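Local coordinates for protein natural cytotoxicity triggering receptor 2 (PDB 1HKF) that serves as an activating receptor of natural killer cells that interacts with TYROBP/DAP12 and may raise the efficiency of tumour cell lysis, represented here by its V-set immunoglobulin domain, at residues S39-C47 against I75-V86. Numbering follows the deposited sequence.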
ATOM      1  N   SER A  39     -10.157  -8.506 -26.670  1.00 45.67           N
ATOM      2  CA  SER A  39      -9.273  -7.514 -27.269  1.00 44.67           C
ATOM      3  C   SER A  39      -9.759  -6.111 -26.940  1.00 43.54           C
ATOM      4  O   SER A  39      -9.128  -5.151 -27.369  1.00 44.20           O
ATOM      5  CB  SER A  39      -9.294  -7.645 -28.784  1.00 45.75           C
ATOM      6  OG  SER A  39     -10.495  -7.059 -29.320  1.00 48.77           O
ATOM      7  N   LEU A  40     -10.888  -5.982 -26.233  1.00 41.37           N
ATOM      8  CA  LEU A  40     -11.428  -4.656 -25.920  1.00 40.07           C
ATOM      9  C   LEU A  40     -10.838  -4.060 -24.596  1.00 39.37           C
ATOM     10  O   LEU A  40     -10.704  -4.782 -23.581  1.00 38.42           O
ATOM     11  CB  LEU A  40     -12.954  -4.748 -25.859  1.00 40.10           C
ATOM     12  CG  LEU A  40     -13.640  -4.565 -27.216  1.00 41.09           C
ATOM     13  CD1 LEU A  40     -15.146  -4.481 -27.070  1.00 39.87           C
ATOM     14  CD2 LEU A  40     -13.145  -3.281 -27.816  1.00 41.62           C
ATOM     15  N   TYR A  41     -10.496  -2.769 -24.602  1.00 36.39           N
ATOM     16  CA  TYR A  41      -9.908  -2.172 -23.406  1.00 34.29           C
ATOM     17  C   TYR A  41     -10.801  -1.228 -22.644  1.00 33.26           C
ATOM     18  O   TYR A  41     -11.262  -0.225 -23.167  1.00 33.25           O
ATOM     19  CB  TYR A  41      -8.589  -1.426 -23.681  1.00 30.86           C
ATOM     20  CG  TYR A  41      -7.911  -0.923 -22.378  1.00 28.52           C
ATOM     21  CD1 TYR A  41      -7.958   0.423 -22.005  1.00 29.62           C
ATOM     22  CD2 TYR A  41      -7.265  -1.811 -21.520  1.00 28.24           C
ATOM     23  CE1 TYR A  41      -7.378   0.866 -20.813  1.00 27.96           C
ATOM     24  CE2 TYR A  41      -6.681  -1.386 -20.322  1.00 29.36           C
ATOM     25  CZ  TYR A  41      -6.746  -0.044 -19.988  1.00 26.83           C
ATOM     26  OH  TYR A  41      -6.168   0.370 -18.847  1.00 26.99           O
ATOM     27  N   GLU A  42     -10.987  -1.537 -21.369  1.00 32.71           N
ATOM     28  CA  GLU A  42     -11.796  -0.718 -20.480  1.00 31.64           C
ATOM     29  C   GLU A  42     -10.943   0.267 -19.669  1.00 31.42           C
ATOM     30  O   GLU A  42     -10.028  -0.144 -18.916  1.00 30.25           O
ATOM     31  CB  GLU A  42     -12.568  -1.622 -19.526  1.00 31.36           C
ATOM     32  CG  GLU A  42     -13.620  -2.577 -20.198  1.00 34.73           C
ATOM     33  CD  GLU A  42     -14.423  -3.372 -19.144  1.00 37.05           C
ATOM     34  OE1 GLU A  42     -13.885  -4.359 -18.540  1.00 38.00           O
ATOM     35  OE2 GLU A  42     -15.586  -2.991 -18.892  1.00 37.34           O
ATOM     36  N   LYS A  43     -11.211   1.556 -19.805  1.00 30.44           N
ATOM     37  CA  LYS A  43     -10.468   2.502 -18.996  1.00 32.54           C
ATOM     38  C   LYS A  43     -10.713   2.231 -17.489  1.00 31.22           C
ATOM     39  O   LYS A  43     -11.807   1.809 -17.087  1.00 29.27           O
ATOM     40  CB  LYS A  43     -10.869   3.912 -19.358  1.00 34.81           C
ATOM     41  CG  LYS A  43     -10.458   4.168 -20.773  1.00 38.48           C
ATOM     42  CD  LYS A  43     -10.758   5.571 -21.191  1.00 41.61           C
ATOM     43  CE  LYS A  43     -10.183   5.767 -22.599  1.00 43.00           C
ATOM     44  NZ  LYS A  43     -10.230   7.242 -22.891  1.00 46.35           N
ATOM     45  N   LYS A  44      -9.693   2.462 -16.666  1.00 28.59           N
ATOM     46  CA  LYS A  44      -9.806   2.210 -15.215  1.00 26.22           C
ATOM     47  C   LYS A  44      -9.703   3.562 -14.558  1.00 26.31           C
ATOM     48  O   LYS A  44      -8.912   4.413 -15.012  1.00 28.07           O
ATOM     49  CB  LYS A  44      -8.661   1.292 -14.793  1.00 25.04           C
ATOM     50  CG  LYS A  44      -8.507  -0.003 -15.670  1.00 20.58           C
ATOM     51  CD  LYS A  44      -9.774  -0.862 -15.591  1.00 23.52           C
ATOM     52  CE  LYS A  44      -9.576  -2.258 -16.165  1.00 20.90           C
ATOM     53  NZ  LYS A  44      -8.976  -2.173 -17.561  1.00 25.76           N
ATOM     54  N   GLY A  45     -10.491   3.814 -13.514  1.00 25.76           N
ATOM     55  CA  GLY A  45     -10.423   5.133 -12.881  1.00 25.16           C
ATOM     56  C   GLY A  45     -10.536   5.004 -11.377  1.00 26.57           C
ATOM     57  O   GLY A  45     -11.018   3.989 -10.862  1.00 25.52           O
ATOM     58  N   TRP A  46     -10.074   6.034 -10.685  1.00 27.23           N
ATOM     59  CA  TRP A  46     -10.127   6.118  -9.219  1.00 28.75           C
ATOM     60  C   TRP A  46     -10.708   7.506  -8.962  1.00 29.37           C
ATOM     61  O   TRP A  46     -10.221   8.497  -9.507  1.00 30.36           O
ATOM     62  CB  TRP A  46      -8.722   6.038  -8.612  1.00 28.10           C
ATOM     63  CG  TRP A  46      -8.633   6.153  -7.060  1.00 27.34           C
ATOM     64  CD1 TRP A  46      -7.975   7.146  -6.347  1.00 26.36           C
ATOM     65  CD2 TRP A  46      -9.072   5.187  -6.078  1.00 25.43           C
ATOM     66  NE1 TRP A  46      -7.969   6.846  -5.001  1.00 24.27           N
ATOM     67  CE2 TRP A  46      -8.632   5.657  -4.800  1.00 25.71           C
ATOM     68  CE3 TRP A  46      -9.790   3.965  -6.150  1.00 25.66           C
ATOM     69  CZ2 TRP A  46      -8.881   4.953  -3.606  1.00 22.84           C
ATOM     70  CZ3 TRP A  46     -10.042   3.264  -4.977  1.00 24.92           C
ATOM     71  CH2 TRP A  46      -9.576   3.768  -3.698  1.00 26.16           C
ATOM     72  N   CYS A  47     -11.766   7.594  -8.158  1.00 30.60           N
ATOM     73  CA  CYS A  47     -12.324   8.913  -7.916  1.00 32.04           C
ATOM     74  C   CYS A  47     -12.809   9.009  -6.487  1.00 31.32           C
ATOM     75  O   CYS A  47     -13.064   8.011  -5.836  1.00 31.20           O
ATOM     76  CB  CYS A  47     -13.476   9.194  -8.898  1.00 36.41           C
ATOM     77  SG  CYS A  47     -14.749   7.928  -8.702  1.00 41.80           S
ATOM     78  N   ILE A  75      -1.944   4.703 -11.476  1.00 27.56           N
ATOM     79  CA  ILE A  75      -2.594   3.422 -11.657  1.00 27.75           C
ATOM     80  C   ILE A  75      -1.689   2.568 -12.521  1.00 27.10           C
ATOM     81  O   ILE A  75      -1.062   3.052 -13.425  1.00 27.71           O
ATOM     82  CB  ILE A  75      -4.003   3.527 -12.391  1.00 27.89           C
ATOM     83  CG1 ILE A  75      -5.078   4.011 -11.426  1.00 27.82           C
ATOM     84  CG2 ILE A  75      -4.448   2.145 -12.952  1.00 25.04           C
ATOM     85  CD1 ILE A  75      -6.411   4.374 -12.102  1.00 29.47           C
ATOM     86  N   TRP A  76      -1.579   1.297 -12.208  1.00 24.57           N
ATOM     87  CA  TRP A  76      -0.861   0.467 -13.102  1.00 23.94           C
ATOM     88  C   TRP A  76      -1.933  -0.571 -13.418  1.00 23.34           C
ATOM     89  O   TRP A  76      -2.435  -1.235 -12.498  1.00 21.97           O
ATOM     90  CB  TRP A  76       0.341  -0.235 -12.467  1.00 25.60           C
ATOM     91  CG  TRP A  76       0.917  -1.236 -13.426  1.00 26.80           C
ATOM     92  CD1 TRP A  76       0.751  -2.584 -13.394  1.00 27.66           C
ATOM     93  CD2 TRP A  76       1.711  -0.957 -14.594  1.00 28.23           C
ATOM     94  NE1 TRP A  76       1.399  -3.176 -14.468  1.00 28.76           N
ATOM     95  CE2 TRP A  76       1.998  -2.193 -15.212  1.00 28.71           C
ATOM     96  CE3 TRP A  76       2.215   0.223 -15.167  1.00 30.11           C
ATOM     97  CZ2 TRP A  76       2.775  -2.290 -16.371  1.00 29.14           C
ATOM     98  CZ3 TRP A  76       2.996   0.128 -16.326  1.00 28.14           C
ATOM     99  CH2 TRP A  76       3.267  -1.120 -16.906  1.00 31.06           C
ATOM    100  N   ASP A  77      -2.288  -0.706 -14.697  1.00 22.20           N
ATOM    101  CA  ASP A  77      -3.295  -1.704 -15.076  1.00 23.70           C
ATOM    102  C   ASP A  77      -2.778  -2.684 -16.088  1.00 25.18           C
ATOM    103  O   ASP A  77      -2.232  -2.306 -17.127  1.00 25.33           O
ATOM    104  CB  ASP A  77      -4.526  -1.018 -15.632  1.00 23.72           C
ATOM    105  CG  ASP A  77      -5.538  -1.998 -16.170  1.00 25.78           C
ATOM    106  OD1 ASP A  77      -5.726  -3.030 -15.505  1.00 22.16           O
ATOM    107  OD2 ASP A  77      -6.135  -1.716 -17.251  1.00 26.77           O
ATOM    108  N   ASP A  78      -2.933  -3.959 -15.800  1.00 26.60           N
ATOM    109  CA  ASP A  78      -2.501  -4.939 -16.759  1.00 27.97           C
ATOM    110  C   ASP A  78      -3.570  -6.013 -16.910  1.00 28.63           C
ATOM    111  O   ASP A  78      -3.689  -6.878 -16.053  1.00 28.22           O
ATOM    112  CB  ASP A  78      -1.180  -5.612 -16.363  1.00 29.98           C
ATOM    113  CG  ASP A  78      -0.719  -6.644 -17.427  1.00 31.78           C
ATOM    114  OD1 ASP A  78      -1.412  -6.792 -18.484  1.00 29.98           O
ATOM    115  OD2 ASP A  78       0.318  -7.309 -17.223  1.00 31.00           O
ATOM    116  N   PRO A  79      -4.327  -5.998 -18.047  1.00 28.90           N
ATOM    117  CA  PRO A  79      -5.395  -6.964 -18.343  1.00 29.47           C
ATOM    118  C   PRO A  79      -4.951  -8.402 -18.288  1.00 30.71           C
ATOM    119  O   PRO A  79      -5.727  -9.272 -17.920  1.00 32.52           O
ATOM    120  CB  PRO A  79      -5.857  -6.553 -19.732  1.00 28.35           C
ATOM    121  CG  PRO A  79      -5.714  -5.113 -19.695  1.00 27.61           C
ATOM    122  CD  PRO A  79      -4.332  -4.926 -19.052  1.00 26.63           C
ATOM    123  N   ASP A  80      -3.707  -8.672 -18.656  1.00 32.75           N
ATOM    124  CA  ASP A  80      -3.195 -10.039 -18.599  1.00 33.72           C
ATOM    125  C   ASP A  80      -3.172 -10.520 -17.177  1.00 34.04           C
ATOM    126  O   ASP A  80      -3.212 -11.730 -16.949  1.00 34.05           O
ATOM    127  CB  ASP A  80      -1.763 -10.130 -19.111  1.00 37.69           C
ATOM    128  CG  ASP A  80      -1.643  -9.812 -20.599  1.00 41.09           C
ATOM    129  OD1 ASP A  80      -2.608 -10.109 -21.357  1.00 43.02           O
ATOM    130  OD2 ASP A  80      -0.568  -9.285 -20.998  1.00 41.31           O
ATOM    131  N   ALA A  81      -3.068  -9.589 -16.216  1.00 32.56           N
ATOM    132  CA  ALA A  81      -3.041  -9.980 -14.812  1.00 33.74           C
ATOM    133  C   ALA A  81      -4.466 -10.041 -14.224  1.00 34.02           C
ATOM    134  O   ALA A  81      -4.699 -10.733 -13.245  1.00 35.15           O
ATOM    135  CB  ALA A  81      -2.174  -9.015 -13.999  1.00 31.71           C
ATOM    136  N   GLY A  82      -5.407  -9.318 -14.821  1.00 33.42           N
ATOM    137  CA  GLY A  82      -6.766  -9.331 -14.311  1.00 31.73           C
ATOM    138  C   GLY A  82      -7.067  -8.311 -13.213  1.00 31.40           C
ATOM    139  O   GLY A  82      -8.065  -8.444 -12.510  1.00 29.18           O
ATOM    140  N   PHE A  83      -6.217  -7.300 -13.035  1.00 29.94           N
ATOM    141  CA  PHE A  83      -6.516  -6.276 -12.019  1.00 29.32           C
ATOM    142  C   PHE A  83      -5.653  -5.095 -12.262  1.00 27.67           C
ATOM    143  O   PHE A  83      -4.672  -5.210 -13.000  1.00 27.75           O
ATOM    144  CB  PHE A  83      -6.239  -6.786 -10.583  1.00 29.96           C
ATOM    145  CG  PHE A  83      -4.769  -7.066 -10.293  1.00 28.39           C
ATOM    146  CD1 PHE A  83      -4.221  -8.321 -10.529  1.00 29.80           C
ATOM    147  CD2 PHE A  83      -3.945  -6.063  -9.769  1.00 29.32           C
ATOM    148  CE1 PHE A  83      -2.841  -8.601 -10.243  1.00 30.42           C
ATOM    149  CE2 PHE A  83      -2.593  -6.297  -9.478  1.00 27.29           C
ATOM    150  CZ  PHE A  83      -2.034  -7.569  -9.713  1.00 29.51           C
ATOM    151  N   PHE A  84      -6.056  -3.957 -11.705  1.00 26.31           N
ATOM    152  CA  PHE A  84      -5.248  -2.754 -11.739  1.00 25.16           C
ATOM    153  C   PHE A  84      -4.996  -2.345 -10.281  1.00 27.16           C
ATOM    154  O   PHE A  84      -5.697  -2.783  -9.352  1.00 26.36           O
ATOM    155  CB  PHE A  84      -5.875  -1.605 -12.495  1.00 25.35           C
ATOM    156  CG  PHE A  84      -7.151  -1.070 -11.919  1.00 26.96           C
ATOM    157  CD1 PHE A  84      -8.363  -1.704 -12.175  1.00 27.13           C
ATOM    158  CD2 PHE A  84      -7.168   0.157 -11.254  1.00 27.43           C
ATOM    159  CE1 PHE A  84      -9.570  -1.140 -11.792  1.00 26.20           C
ATOM    160  CE2 PHE A  84      -8.381   0.751 -10.860  1.00 28.56           C
ATOM    161  CZ  PHE A  84      -9.600   0.079 -11.139  1.00 27.06           C
ATOM    162  N   THR A  85      -3.957  -1.547 -10.082  1.00 26.80           N
ATOM    163  CA  THR A  85      -3.574  -1.122  -8.754  1.00 25.67           C
ATOM    164  C   THR A  85      -3.486   0.370  -8.724  1.00 26.01           C
ATOM    165  O   THR A  85      -2.774   0.950  -9.535  1.00 25.61           O
ATOM    166  CB  THR A  85      -2.154  -1.596  -8.391  1.00 25.57           C
ATOM    167  OG1 THR A  85      -2.095  -3.032  -8.420  1.00 26.24           O
ATOM    168  CG2 THR A  85      -1.805  -1.093  -6.989  1.00 23.86           C
ATOM    169  N   VAL A  86      -4.210   0.988  -7.805  1.00 26.22           N
ATOM    170  CA  VAL A  86      -4.126   2.424  -7.609  1.00 27.65           C
ATOM    171  C   VAL A  86      -3.098   2.683  -6.454  1.00 27.89           C
ATOM    172  O   VAL A  86      -3.096   1.974  -5.441  1.00 28.61           O
ATOM    173  CB  VAL A  86      -5.480   2.992  -7.138  1.00 28.91           C
ATOM    174  CG1 VAL A  86      -5.379   4.530  -6.888  1.00 25.90           C
ATOM    175  CG2 VAL A  86      -6.551   2.680  -8.200  1.00 29.39           C
TER
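Asp77 OD2 takes two bonds from the facing segment. It accepts from Tyr41 OH (Asp77 OD2 to Tyr41 OH 2.6 Å) through its anti lone pair, the one directed away from OD1, and Lys44 NZ forms a salt bridge with Asp77 OD2 at 2.9 Å, coming from above the carboxylate plane. Bends at chi2 (-61°) and chi4 (-52°) fold Lys44 back along its own segment, where Lys44 NZ also donates to Glu42 O at 2.7 Å. The buried ammonium thus meets a carboxylate and a carbonyl, and Lys44 makes a cation-pi contact with Tyr34, whose hydroxyl bonds Asp77 OD1; such pairing probably stabilises both charges. Pro79 CG abuts the edge of the Tyr41 ring, 3.9 Å from Tyr41 CE2. Deeper in, the aliphatic part of Lys44 covers one face of Phe84, with Lys44 CB 3.7 Å from the ring centroid and almost on its normal. Ile75 CD1 reaches the backbone at Lys44 and Gly45. Beyond it, Val86 CG1 sits over the five-membered ring of Trp46, 3.6 Å from its centroid; the Tyr99 ring also meets this indole, planes about 15° apart. Strand 43-47 belongs to one sheet, strands 75-78 and 83-86 to the other: face-to-face core packing of a V-set immunoglobulin beta-sandwich.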